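Local coordinates for protein arylesterase (Sulfolobus solfataricus, PDB 5L2P) that hydrolyses a broad range of aromatic esters, p-nitrophenyl fatty acid esters and organophosphates such as paraoxon, at residues D4-N9 against L284-T289; K40-D45 against D95-I100; I70-N75 against E106-S111; L174-Q179 against N239-I244; P184-D189 against S230-E235. All coordinates share one frame; numbering follows the deposited sequence.

Contact 1. Residues D4-N9 against L284-T289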
# COMPACT_ATOMS: atom_id res chain seq x y z
N ASP A 4 17.07 5.00 -4.15
CA ASP A 4 18.28 5.79 -4.05
C ASP A 4 19.17 5.56 -5.32
O ASP A 4 19.42 4.45 -5.71
CB ASP A 4 19.00 5.32 -2.79
CG ASP A 4 20.14 6.21 -2.40
OD1 ASP A 4 20.56 7.13 -3.15
OD2 ASP A 4 20.63 5.95 -1.28
N PRO A 5 19.60 6.64 -5.97
CA PRO A 5 20.44 6.51 -7.18
C PRO A 5 21.69 5.61 -7.03
O PRO A 5 22.01 4.89 -7.95
CB PRO A 5 20.87 7.96 -7.48
CG PRO A 5 19.72 8.77 -6.97
CD PRO A 5 19.25 8.06 -5.71
N GLU A 6 22.37 5.68 -5.90
CA GLU A 6 23.52 4.79 -5.63
C GLU A 6 23.10 3.34 -5.61
O GLU A 6 23.82 2.47 -6.06
CB GLU A 6 24.30 5.18 -4.34
CG GLU A 6 23.49 5.20 -3.04
CD GLU A 6 24.24 5.70 -1.80
OE1 GLU A 6 25.51 5.61 -1.77
OE2 GLU A 6 23.55 6.19 -0.85
N VAL A 7 21.91 3.06 -5.07
CA VAL A 7 21.39 1.69 -5.02
C VAL A 7 20.99 1.22 -6.42
O VAL A 7 21.24 0.09 -6.79
CB VAL A 7 20.20 1.58 -4.06
CG1 VAL A 7 19.58 0.17 -4.11
CG2 VAL A 7 20.65 1.93 -2.64
N ARG A 8 20.36 2.10 -7.18
CA ARG A 8 19.96 1.79 -8.54
C ARG A 8 21.21 1.45 -9.42
O ARG A 8 21.20 0.51 -10.19
CB ARG A 8 19.25 2.99 -9.13
CG ARG A 8 18.57 2.77 -10.46
CD ARG A 8 18.17 4.15 -10.97
NE ARG A 8 17.32 4.20 -12.16
CZ ARG A 8 15.98 4.30 -12.15
NH1 ARG A 8 15.28 4.29 -11.01
NH2 ARG A 8 15.33 4.37 -13.31
N ASN A 9 22.26 2.25 -9.29
CA ASN A 9 23.50 2.03 -9.98
C ASN A 9 24.15 0.67 -9.59
O ASN A 9 24.66 -0.07 -10.45
CB ASN A 9 24.47 3.21 -9.73
CG ASN A 9 24.02 4.50 -10.40
OD1 ASN A 9 22.97 4.54 -11.07
ND2 ASN A 9 24.82 5.57 -10.25
N LEU A 284 21.81 -2.89 0.53
CA LEU A 284 22.85 -3.12 -0.44
C LEU A 284 22.90 -2.02 -1.49
O LEU A 284 21.86 -1.55 -1.96
CB LEU A 284 22.65 -4.49 -1.09
CG LEU A 284 23.17 -5.55 -0.11
CD1 LEU A 284 22.37 -6.85 -0.21
CD2 LEU A 284 24.68 -5.81 -0.30
N GLY A 285 24.12 -1.66 -1.87
CA GLY A 285 24.34 -0.55 -2.79
C GLY A 285 24.33 0.82 -2.11
O GLY A 285 24.44 1.84 -2.81
N SER A 286 24.18 0.84 -0.78
CA SER A 286 24.22 2.06 -0.02
C SER A 286 24.93 1.89 1.31
O SER A 286 24.30 1.69 2.34
CB SER A 286 22.80 2.60 0.24
OG SER A 286 22.86 3.85 0.93
N PRO A 287 26.27 1.93 1.29
CA PRO A 287 27.02 1.80 2.53
C PRO A 287 26.71 2.90 3.54
O PRO A 287 26.81 2.66 4.73
CB PRO A 287 28.51 1.84 2.07
CG PRO A 287 28.49 2.32 0.68
CD PRO A 287 27.17 1.91 0.11
N ARG A 288 26.37 4.10 3.07
CA ARG A 288 25.95 5.20 3.96
C ARG A 288 24.71 4.81 4.79
O ARG A 288 24.71 4.96 6.00
CB ARG A 288 25.65 6.49 3.16
CG ARG A 288 25.16 7.66 4.03
CD ARG A 288 24.76 8.93 3.24
NE ARG A 288 23.95 8.59 2.06
CZ ARG A 288 22.63 8.32 2.06
NH1 ARG A 288 21.88 8.36 3.19
NH2 ARG A 288 22.05 8.00 0.92
N THR A 289 23.68 4.31 4.13
CA THR A 289 22.47 3.85 4.83
C THR A 289 22.74 2.69 5.78
O THR A 289 22.22 2.63 6.91
CB THR A 289 21.39 3.41 3.85
OG1 THR A 289 21.13 4.47 2.95
CG2 THR A 289 20.12 3.12 4.55

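Contact 2. Residues K40-D45 against D95-I100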
# COMPACT_ATOMS: atom_id res chain seq x y z
N LYS A 40 33.19 -6.72 1.03
CA LYS A 40 33.71 -5.44 0.56
C LYS A 40 32.68 -4.29 0.63
O LYS A 40 32.99 -3.17 0.31
CB LYS A 40 34.21 -5.57 -0.88
CG LYS A 40 35.36 -6.59 -1.04
CD LYS A 40 35.55 -7.05 -2.49
CE LYS A 40 36.33 -6.09 -3.38
NZ LYS A 40 37.79 -6.32 -3.22
N ALA A 41 31.46 -4.59 1.07
CA ALA A 41 30.30 -3.70 0.90
C ALA A 41 30.39 -2.44 1.77
O ALA A 41 30.15 -1.34 1.28
CB ALA A 41 29.00 -4.44 1.17
N VAL A 42 30.74 -2.62 3.04
CA VAL A 42 30.90 -1.50 3.98
C VAL A 42 32.36 -1.41 4.42
O VAL A 42 33.00 -2.43 4.64
CB VAL A 42 29.98 -1.68 5.22
CG1 VAL A 42 30.07 -0.49 6.16
CG2 VAL A 42 28.54 -1.93 4.78
N PRO A 43 32.91 -0.19 4.55
CA PRO A 43 34.29 -0.05 5.05
C PRO A 43 34.44 -0.38 6.53
O PRO A 43 33.53 -0.14 7.30
CB PRO A 43 34.62 1.44 4.79
CG PRO A 43 33.59 1.91 3.83
CD PRO A 43 32.36 1.10 4.11
N LYS A 44 35.60 -0.93 6.91
CA LYS A 44 35.87 -1.36 8.28
C LYS A 44 36.39 -0.25 9.18
O LYS A 44 37.45 0.33 8.92
CB LYS A 44 36.89 -2.48 8.31
CG LYS A 44 36.44 -3.80 7.68
CD LYS A 44 37.63 -4.80 7.69
CE LYS A 44 37.32 -6.23 7.26
NZ LYS A 44 36.08 -6.34 6.46
N ASP A 45 35.64 0.05 10.24
CA ASP A 45 36.10 0.99 11.25
C ASP A 45 37.05 0.28 12.23
O ASP A 45 36.92 -0.91 12.49
CB ASP A 45 34.93 1.59 12.02
CG ASP A 45 34.13 2.58 11.19
OD1 ASP A 45 33.99 2.39 9.96
OD2 ASP A 45 33.58 3.53 11.78
N ASP A 95 31.80 -8.49 9.12
CA ASP A 95 32.81 -7.95 10.05
C ASP A 95 32.68 -6.44 10.24
O ASP A 95 32.76 -5.94 11.35
CB ASP A 95 34.20 -8.33 9.52
CG ASP A 95 35.32 -7.87 10.45
OD1 ASP A 95 35.64 -8.56 11.44
OD2 ASP A 95 35.91 -6.80 10.20
N ALA A 96 32.48 -5.73 9.14
CA ALA A 96 32.34 -4.26 9.14
C ALA A 96 31.11 -3.80 9.94
O ALA A 96 31.18 -2.75 10.62
CB ALA A 96 32.27 -3.70 7.72
N ILE A 97 30.03 -4.58 9.88
CA ILE A 97 28.85 -4.30 10.69
C ILE A 97 29.14 -4.47 12.18
O ILE A 97 28.73 -3.62 12.99
CB ILE A 97 27.64 -5.15 10.31
CG1 ILE A 97 27.30 -4.95 8.81
CG2 ILE A 97 26.44 -4.75 11.15
CD1 ILE A 97 27.14 -3.51 8.34
N SER A 98 29.84 -5.56 12.52
CA SER A 98 30.14 -5.85 13.91
C SER A 98 30.97 -4.76 14.54
O SER A 98 30.78 -4.44 15.70
CB SER A 98 30.88 -7.18 14.04
OG SER A 98 30.19 -8.24 13.38
N ARG A 99 31.92 -4.22 13.77
CA ARG A 99 32.81 -3.15 14.24
C ARG A 99 32.04 -1.86 14.52
O ARG A 99 32.22 -1.25 15.56
CB ARG A 99 33.91 -2.84 13.21
CG ARG A 99 34.93 -3.92 13.10
CD ARG A 99 35.63 -3.92 11.72
NE ARG A 99 36.80 -4.76 11.75
CZ ARG A 99 37.95 -4.40 12.32
NH1 ARG A 99 38.10 -3.22 12.86
NH2 ARG A 99 38.98 -5.23 12.32
N ILE A 100 31.22 -1.43 13.56
CA ILE A 100 30.39 -0.24 13.75
C ILE A 100 29.42 -0.45 14.91
O ILE A 100 29.17 0.47 15.70
CB ILE A 100 29.61 0.11 12.49
CG1 ILE A 100 30.56 0.49 11.36
CG2 ILE A 100 28.67 1.29 12.74
CD1 ILE A 100 29.91 0.43 9.98

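Contact 3. Residues I70-N75 against E106-S111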
# COMPACT_ATOMS: atom_id res chain seq x y z
N ILE A 70 36.28 0.63 20.74
CA ILE A 70 37.28 1.67 20.95
C ILE A 70 37.15 2.23 22.35
O ILE A 70 38.14 2.42 23.04
CB ILE A 70 37.13 2.84 19.94
CG1 ILE A 70 37.48 2.40 18.52
CG2 ILE A 70 38.02 4.01 20.30
CD1 ILE A 70 38.96 2.09 18.30
N LYS A 71 35.91 2.53 22.75
CA LYS A 71 35.60 3.02 24.09
C LYS A 71 34.49 2.14 24.66
O LYS A 71 33.38 2.09 24.11
CB LYS A 71 35.12 4.49 24.07
CG LYS A 71 35.79 5.37 23.01
CD LYS A 71 35.89 6.87 23.39
CE LYS A 71 36.98 7.64 22.61
NZ LYS A 71 36.59 8.02 21.21
N ARG A 72 34.78 1.46 25.77
CA ARG A 72 33.81 0.60 26.42
C ARG A 72 33.19 1.32 27.62
O ARG A 72 33.88 1.61 28.56
CB ARG A 72 34.50 -0.67 26.88
CG ARG A 72 33.56 -1.81 27.23
CD ARG A 72 34.32 -3.02 27.72
NE ARG A 72 33.38 -4.07 28.10
CZ ARG A 72 33.71 -5.29 28.50
NH1 ARG A 72 34.98 -5.65 28.57
NH2 ARG A 72 32.75 -6.16 28.85
N THR A 73 31.89 1.59 27.57
CA THR A 73 31.21 2.34 28.62
C THR A 73 30.05 1.57 29.28
O THR A 73 29.37 2.14 30.15
CB THR A 73 30.62 3.64 28.08
OG1 THR A 73 29.70 3.32 27.02
CG2 THR A 73 31.70 4.53 27.55
N ASN A 74 29.82 0.32 28.88
CA ASN A 74 28.85 -0.51 29.59
C ASN A 74 29.21 -1.99 29.54
O ASN A 74 30.08 -2.41 28.77
CB ASN A 74 27.44 -0.27 29.06
CG ASN A 74 27.27 -0.70 27.63
OD1 ASN A 74 27.19 -1.88 27.33
ND2 ASN A 74 27.21 0.27 26.73
N ASN A 75 28.51 -2.78 30.37
CA ASN A 75 28.76 -4.21 30.46
C ASN A 75 27.74 -5.05 29.69
O ASN A 75 27.52 -6.19 30.03
CB ASN A 75 28.88 -4.64 31.93
CG ASN A 75 27.66 -4.24 32.77
OD1 ASN A 75 26.74 -3.62 32.27
ND2 ASN A 75 27.65 -4.60 34.05
N GLU A 106 29.15 0.75 22.31
CA GLU A 106 30.22 0.91 23.28
C GLU A 106 30.25 -0.29 24.21
O GLU A 106 30.37 -0.17 25.45
CB GLU A 106 30.07 2.23 24.04
CG GLU A 106 30.24 3.43 23.13
CD GLU A 106 29.90 4.75 23.81
OE1 GLU A 106 30.11 4.87 25.04
OE2 GLU A 106 29.40 5.65 23.08
N CYS A 107 30.13 -1.47 23.58
CA CYS A 107 30.10 -2.71 24.32
C CYS A 107 30.65 -3.83 23.48
O CYS A 107 30.87 -3.70 22.30
CB CYS A 107 28.67 -3.03 24.74
SG CYS A 107 27.66 -3.78 23.44
N THR A 108 30.82 -4.98 24.11
CA THR A 108 31.38 -6.16 23.47
C THR A 108 30.40 -6.80 22.50
O THR A 108 29.20 -6.90 22.77
CB THR A 108 31.68 -7.20 24.55
OG1 THR A 108 32.36 -6.56 25.67
CG2 THR A 108 32.49 -8.38 23.95
N VAL A 109 30.90 -7.23 21.36
CA VAL A 109 30.09 -7.89 20.33
C VAL A 109 30.74 -9.23 19.98
O VAL A 109 31.96 -9.31 19.83
CB VAL A 109 30.00 -7.02 19.08
CG1 VAL A 109 29.33 -7.77 17.94
CG2 VAL A 109 29.25 -5.72 19.40
N ILE A 110 29.93 -10.27 19.89
CA ILE A 110 30.42 -11.60 19.53
C ILE A 110 29.70 -12.10 18.28
O ILE A 110 28.47 -12.31 18.28
CB ILE A 110 30.22 -12.63 20.66
CG1 ILE A 110 31.01 -12.19 21.89
CG2 ILE A 110 30.61 -14.03 20.21
CD1 ILE A 110 30.82 -13.10 23.10
N SER A 111 30.47 -12.28 17.21
CA SER A 111 29.93 -12.73 15.94
C SER A 111 30.10 -14.25 15.86
O SER A 111 31.16 -14.78 16.24
CB SER A 111 30.68 -12.05 14.82
OG SER A 111 30.12 -12.33 13.56

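Contact 4. Residues L174-Q179 against N239-I244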
# COMPACT_ATOMS: atom_id res chain seq x y z
N LEU A 174 15.91 -18.64 29.44
CA LEU A 174 17.12 -17.84 29.31
C LEU A 174 16.70 -16.40 28.99
O LEU A 174 15.99 -16.16 28.01
CB LEU A 174 18.01 -18.43 28.21
CG LEU A 174 19.40 -17.80 27.98
CD1 LEU A 174 20.37 -18.84 27.42
CD2 LEU A 174 19.40 -16.60 27.04
N LYS A 175 17.12 -15.46 29.81
CA LYS A 175 16.72 -14.07 29.61
C LYS A 175 17.63 -13.36 28.63
O LYS A 175 18.85 -13.44 28.72
CB LYS A 175 16.68 -13.30 30.93
CG LYS A 175 15.96 -11.96 30.79
CD LYS A 175 16.61 -10.84 31.61
CE LYS A 175 16.09 -9.49 31.15
NZ LYS A 175 16.81 -8.36 31.80
N LEU A 176 17.01 -12.66 27.69
CA LEU A 176 17.70 -11.78 26.77
C LEU A 176 17.10 -10.43 26.99
O LEU A 176 15.91 -10.32 27.13
CB LEU A 176 17.48 -12.20 25.31
CG LEU A 176 18.06 -13.57 24.97
CD1 LEU A 176 17.63 -14.02 23.59
CD2 LEU A 176 19.57 -13.55 25.04
N THR A 177 17.93 -9.40 26.99
CA THR A 177 17.42 -8.06 27.23
C THR A 177 16.76 -7.47 26.00
O THR A 177 15.84 -6.66 26.13
CB THR A 177 18.50 -7.12 27.82
OG1 THR A 177 17.91 -5.87 28.17
CG2 THR A 177 19.62 -6.87 26.84
N ALA A 178 17.23 -7.85 24.82
CA ALA A 178 16.74 -7.30 23.56
C ALA A 178 17.00 -8.20 22.36
O ALA A 178 17.82 -9.10 22.41
CB ALA A 178 17.37 -5.95 23.31
N GLN A 179 16.25 -7.97 21.29
CA GLN A 179 16.45 -8.66 20.01
C GLN A 179 16.33 -7.66 18.87
O GLN A 179 15.42 -6.80 18.86
CB GLN A 179 15.40 -9.77 19.84
CG GLN A 179 13.96 -9.28 19.91
CD GLN A 179 12.99 -10.38 19.51
OE1 GLN A 179 13.26 -11.15 18.55
NE2 GLN A 179 11.86 -10.50 20.24
N ASN A 239 6.12 -12.59 26.04
CA ASN A 239 7.26 -12.86 26.91
C ASN A 239 8.55 -13.08 26.13
O ASN A 239 9.39 -13.89 26.49
CB ASN A 239 6.97 -14.07 27.81
CG ASN A 239 5.89 -13.80 28.83
OD1 ASN A 239 5.76 -12.69 29.35
ND2 ASN A 239 5.13 -14.85 29.16
N LEU A 240 8.68 -12.35 25.04
CA LEU A 240 9.86 -12.34 24.26
C LEU A 240 10.55 -11.03 24.54
O LEU A 240 9.93 -10.09 25.05
CB LEU A 240 9.52 -12.48 22.77
CG LEU A 240 9.04 -13.86 22.34
CD1 LEU A 240 8.72 -13.82 20.86
CD2 LEU A 240 10.08 -14.94 22.58
N PRO A 241 11.85 -10.95 24.17
CA PRO A 241 12.59 -9.74 24.51
C PRO A 241 12.09 -8.51 23.75
O PRO A 241 11.60 -8.62 22.63
CB PRO A 241 14.05 -10.10 24.17
CG PRO A 241 14.03 -11.36 23.43
CD PRO A 241 12.71 -12.02 23.64
N GLN A 242 12.24 -7.37 24.37
CA GLN A 242 12.04 -6.10 23.71
C GLN A 242 12.73 -6.09 22.32
O GLN A 242 13.94 -6.44 22.19
CB GLN A 242 12.65 -5.03 24.64
CG GLN A 242 12.60 -3.61 24.13
CD GLN A 242 13.22 -2.63 25.14
OE1 GLN A 242 13.86 -3.05 26.12
NE2 GLN A 242 13.02 -1.33 24.90
N ALA A 243 11.98 -5.68 21.29
CA ALA A 243 12.43 -5.81 19.91
C ALA A 243 12.66 -4.51 19.15
O ALA A 243 11.92 -3.57 19.29
CB ALA A 243 11.45 -6.67 19.14
N ILE A 244 13.69 -4.50 18.32
CA ILE A 244 13.86 -3.47 17.31
C ILE A 244 13.86 -4.17 15.95
O ILE A 244 14.85 -4.76 15.57
CB ILE A 244 15.18 -2.71 17.52
CG1 ILE A 244 15.16 -2.03 18.89
CG2 ILE A 244 15.39 -1.67 16.42
CD1 ILE A 244 16.50 -1.49 19.36

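Contact 5. Residues P184-D189 against S230-E235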
# COMPACT_ATOMS: atom_id res chain seq x y z
N PRO A 184 14.50 -9.41 8.58
CA PRO A 184 14.39 -10.83 8.79
C PRO A 184 13.48 -11.63 7.86
O PRO A 184 12.47 -11.11 7.34
CB PRO A 184 13.75 -10.90 10.20
CG PRO A 184 12.84 -9.72 10.24
CD PRO A 184 13.58 -8.65 9.47
N PHE A 185 13.82 -12.90 7.70
CA PHE A 185 12.89 -13.93 7.21
C PHE A 185 12.19 -14.56 8.42
O PHE A 185 12.84 -15.11 9.30
CB PHE A 185 13.64 -15.00 6.42
CG PHE A 185 12.78 -16.13 5.94
CD1 PHE A 185 12.43 -17.18 6.80
CD2 PHE A 185 12.29 -16.16 4.65
CE1 PHE A 185 11.63 -18.24 6.36
CE2 PHE A 185 11.49 -17.21 4.22
CZ PHE A 185 11.16 -18.24 5.08
N VAL A 186 10.85 -14.51 8.43
CA VAL A 186 10.06 -15.08 9.54
C VAL A 186 8.93 -16.01 9.10
O VAL A 186 8.26 -16.59 9.95
CB VAL A 186 9.45 -13.98 10.41
CG1 VAL A 186 10.53 -13.24 11.15
CG2 VAL A 186 8.60 -12.99 9.60
N TYR A 187 8.73 -16.17 7.80
CA TYR A 187 7.57 -16.90 7.29
C TYR A 187 7.70 -17.18 5.79
O TYR A 187 8.38 -16.45 5.06
CB TYR A 187 6.28 -16.05 7.53
CG TYR A 187 5.00 -16.80 7.24
CD1 TYR A 187 4.67 -17.95 7.96
CD2 TYR A 187 4.12 -16.39 6.23
CE1 TYR A 187 3.53 -18.68 7.68
CE2 TYR A 187 2.92 -17.09 5.98
CZ TYR A 187 2.64 -18.24 6.72
OH TYR A 187 1.50 -19.02 6.51
N LEU A 188 7.03 -18.23 5.32
CA LEU A 188 6.89 -18.48 3.89
C LEU A 188 5.76 -17.61 3.35
O LEU A 188 4.63 -18.05 3.17
CB LEU A 188 6.60 -19.96 3.59
CG LEU A 188 6.77 -20.36 2.13
CD1 LEU A 188 8.26 -20.48 1.75
CD2 LEU A 188 6.05 -21.67 1.90
N ASP A 189 6.07 -16.36 3.10
CA ASP A 189 5.09 -15.40 2.62
C ASP A 189 4.89 -15.47 1.13
O ASP A 189 5.76 -15.12 0.38
CB ASP A 189 5.56 -14.00 2.99
CG ASP A 189 4.70 -12.91 2.43
OD1 ASP A 189 3.48 -13.09 2.25
OD2 ASP A 189 5.27 -11.84 2.21
N SER A 230 9.84 -20.76 10.92
CA SER A 230 8.89 -19.66 10.66
C SER A 230 8.29 -19.17 11.94
O SER A 230 7.18 -19.56 12.29
CB SER A 230 7.76 -20.12 9.74
OG SER A 230 8.22 -20.25 8.40
N PRO A 231 9.01 -18.30 12.65
CA PRO A 231 8.52 -17.82 13.94
C PRO A 231 7.17 -17.06 13.88
O PRO A 231 6.50 -16.94 14.90
CB PRO A 231 9.64 -16.89 14.42
CG PRO A 231 10.53 -16.68 13.24
CD PRO A 231 10.38 -17.87 12.38
N LEU A 232 6.80 -16.56 12.71
CA LEU A 232 5.53 -15.86 12.58
C LEU A 232 4.33 -16.82 12.83
O LEU A 232 3.28 -16.37 13.25
CB LEU A 232 5.45 -15.21 11.19
CG LEU A 232 4.40 -14.12 11.05
CD1 LEU A 232 4.64 -12.93 11.97
CD2 LEU A 232 4.35 -13.66 9.61
N ILE A 233 4.52 -18.12 12.59
CA ILE A 233 3.47 -19.09 12.74
C ILE A 233 3.35 -19.57 14.16
O ILE A 233 2.50 -20.40 14.47
CB ILE A 233 3.65 -20.31 11.78
CG1 ILE A 233 2.28 -20.93 11.48
CG2 ILE A 233 4.62 -21.36 12.32
CD1 ILE A 233 2.30 -22.12 10.53
N ALA A 234 4.20 -19.06 15.03
CA ALA A 234 4.12 -19.44 16.45
C ALA A 234 2.77 -19.08 17.04
O ALA A 234 2.24 -18.01 16.80
CB ALA A 234 5.22 -18.75 17.23
N GLU A 235 2.21 -19.98 17.84
CA GLU A 235 0.96 -19.69 18.58
C GLU A 235 1.12 -18.54 19.53
O GLU A 235 0.29 -17.67 19.58
CB GLU A 235 0.46 -20.93 19.32
CG GLU A 235 -0.01 -22.03 18.38
CD GLU A 235 -0.77 -23.15 19.09
OE1 GLU A 235 -1.43 -22.89 20.14
OE2 GLU A 235 -0.74 -24.30 18.59

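Contact 1. Residues D4-N9 against L284-T289
Glu6 and Arg288 are brought together by their torsions. In Glu6, CG stands between the backbone N and the carbonyl carbon (chi1 58°), and beyond it the chain runs extended, past Gly285, to put the carboxylate beside Ser286. Arg288 leaves its helix with CG opposite the backbone N and then bends at chi3 (44°), which brings NH2 back to the acids. Glu6 OE2 lies 2.9 Å from Arg288 NH2. The two side chains cross at about a right angle, and the salt bridge holds only a weak, bent hydrogen bond. Asp4 OD2 sits at the edge of the same guanidinium, 3.3 Å from Arg288 NH2. One nitrogen thus serves two carboxylates, and the arginine probably balances these two nearby acids. Ser286 OG lies 3.0 Å from Glu6 OE2 and 2.7 Å from Thr289 OG1. Beside this polar group, Val7 CG2 packs on Ser286 CB at 3.7 Å, and Val7 CG1 rests against Leu284 O. Gly285 lets the two backbones approach closely, its CA 4.3 Å from Val7 CA. Arg288 also reaches, weakly, Thr271 O of the second subunit. The arrangement is a salt-bridge network between two helix N-termini. Asp4 is the N-cap of helix 5-17, and Ser286, a few residues after the probable active-site His281, is the N-cap of helix 287-305.

Contact 2. Residues K40-D45 against D95-I100
Val42 meets Ala96, Ile97 and Ile100 where the loop between helix 27-39 and strand 49-56 crosses helix 95-105 of the alpha/beta hydrolase fold. Val42 CB lies 3.9 Å from Ala96 CB. Its two methyls divide the helix surface between them: CG1 meets Ile100 CD1 at 3.9 Å, and CG2 meets Ile97 CD1, the side chains of Val42 and Ile97 crossing at about a right angle. Ala96 CB also lies against the carbonyl oxygens of Val42 and Pro43, and the small side chain lets the loop come close. Asp45 CG packs on Ile100 CG1.

Polar contacts flank this apolar patch. Arg99 NH1 donates to Asp45 O at 2.6 Å, with that oxygen 18° out of the guanidinium plane. Lys44 lies across Asp95, with its CE 3.3 Å from Asp95 OD2, while the ion pair from Lys44 NZ to Asp95 OD2 is long at 3.8 Å. The stem of Lys44 runs obliquely past Arg99, CB to CD.

Arg99 is extended from CG to NE, and its NE binds Asp95 OD2 at 2.7 Å. OD2 lies 7° out of the guanidinium plane. NE meets it on the syn side, tilted 28° from the carboxylate plane. That salt bridge spans one turn of the helix and should limit rotation of the guanidinium.

Farther out, Arg291 of helix 287-305, which also touches Ile100, forms a salt bridge with Asp45 OD1. Tyr67 OH bonds to Asp95 OD1, the carboxylate oxygen that Arg99 NE does not use.

Contact 3. Residues I70-N75 against E106-S111
Thr73 and Glu106 cross obliquely, with the threonine hydroxyl set against the outer side of the carboxylate. Thr73 OG1 donates to Glu106 OE1 at 2.5 Å. It meets the anti side of that oxygen, 31° out of the carboxylate plane. The hydroxyl can do this because it stands between the backbone N and the carbonyl carbon of its own residue (chi1 58°). The other carboxylate oxygen, Glu106 OE2, forms a salt bridge to Lys302. The glutamate is therefore held from two sides, which probably helps keep it charged. Its CB lies against Lys71 O.

The backbones join through one bond, from Thr73 N to Glu106 O at 3.1 Å (158°). Asn74 brings its amide to Glu106 and Cys107, with Asn74 OD1 3.2 Å from Cys107 CB. The Asn74 amide is bonded elsewhere: OD1 accepts from Gly76 N and ND2 donates to Cys105 O.

Arg72 extends toward Thr108. Thr108 OG1 lies over one face of the guanidinium, 3.1 Å above the plane and toward the rim. The angle is too poor for a hydrogen bond to Arg72 NH2, which instead binds Leu143 O.

Glu106, with positive phi, is the first residue to leave helix 95-105. The loop before strand 77-81 is thus pinned to the turn from that helix into strand 108-112, a helix-to-strand connection of the alpha/beta hydrolase fold.

Contact 4. Residues L174-Q179 against N239-I244
Gln179 and Ala243 are paired in parallel where strands 178-182 and 242-248 run side by side in the central sheet of the alpha/beta hydrolase fold. Two backbone hydrogen bonds fix the register. Gln179 N donates to Gln242 O at 2.9 Å, and Ile244 N donates to Gln179 O at 2.9 Å, nearly straight (166°). Gln179 thus bonds to the residues on either side of its partner Ala243, as parallel strands do. Two CA-H...O contacts add to this: Ala178 CA lies 3.2 Å from Gln242 O, and Ala243 CA lies close to Gln179 O.

Apolar contacts lie where the strands begin. The ring of Pro241 sits against segment 174-179, its CG 4.0 Å from Leu176 CB. Gln179 CG packs on Ala243 CB at 3.7 Å on the face covered by Leu264 of helix 254-266. Thr177 and Gln242 instead meet Ile304 of helix 287-305.

The side-chain bond is made by Gln179. Its CG takes the position between backbone N and carbonyl carbon (chi1 57°), which turns the extended chain back across Pro241. There Gln179 NE2 donates to Pro241 O at 3.1 Å, almost straight, with Pro241 O in the plane of the Gln179 amide.

Contact 5. Residues P184-D189 against S230-E235
A short 3-10 turn at residues 231-233 packs against the loop that follows strand 178-182 of the alpha/beta hydrolase fold, in a loop region whose Phe185 lies near the probable nucleophile Ser156. Val186 O is the centre of the contact. It accepts a hydrogen bond from Leu232 N at 3.1 Å, with an N-H...O angle of 165°. The same oxygen lies 3.2 Å from Ser230 CA and close to the ring of Pro231, whose nitrogen has no hydrogen to give.

Apolar side chains pack beside this bond. Val186 CG1 touches Pro231 CG at 4.0 Å, the two side chains crossing at about a right angle. The other methyl, CG2, meets Leu232 CB. Tyr187 has CG opposite its backbone N (chi1 -171°), which lays CB against Leu232 CD2 at 3.7 Å and carries the ring toward Ser230 CB and Ile233 CB. The ring meets these atoms at a slant. Ser230 OG lies 3.6 Å from Tyr187 CA and binds Leu224 O weakly.

The surroundings hold both segments further. Gln256 OE1 accepts from the backbone N of Val186 and of Tyr187. Tyr187 OH bonds to Leu188 O of the third subunit, and Tyr187 OH of the third subunit bonds in turn to Leu188 O. The Phe185 ring meets Trp86 edge-to-face, and the side chain of Phe185 is about 6 Å from that of Ser156.

The direct contact is thus one backbone bond amid mostly apolar side-chain contacts, while side chains such as Gln256 bond to the loop backbone from outside. The nearly straight bond from Leu232 N satisfies the buried Val186 carbonyl, which ties the loop bearing Phe185 to the turn.

Contacts 1 and 2 touch through Pro287 CB and Ala41 O, 3.7 Å apart. Contacts 2 and 3 are joined by helix 95-105 and strand 108-112, which follow each other in the chain; Ser98 OG of contact 2 lies 4.1 Å from Ser111 OG of contact 3. Contacts 3 and 4 reach the same sheet, their centres 19 Å apart. Contacts 4 and 5 have centres 17 Å apart, and their segments adjoin in sequence. Contacts 1 and 5 approach the probable active site: the side chain of Leu284 is about 5 Å from that of His281, and the side chain of Phe185 is about 7 Å from that of His281. Contacts 3 and 4 lie away from it.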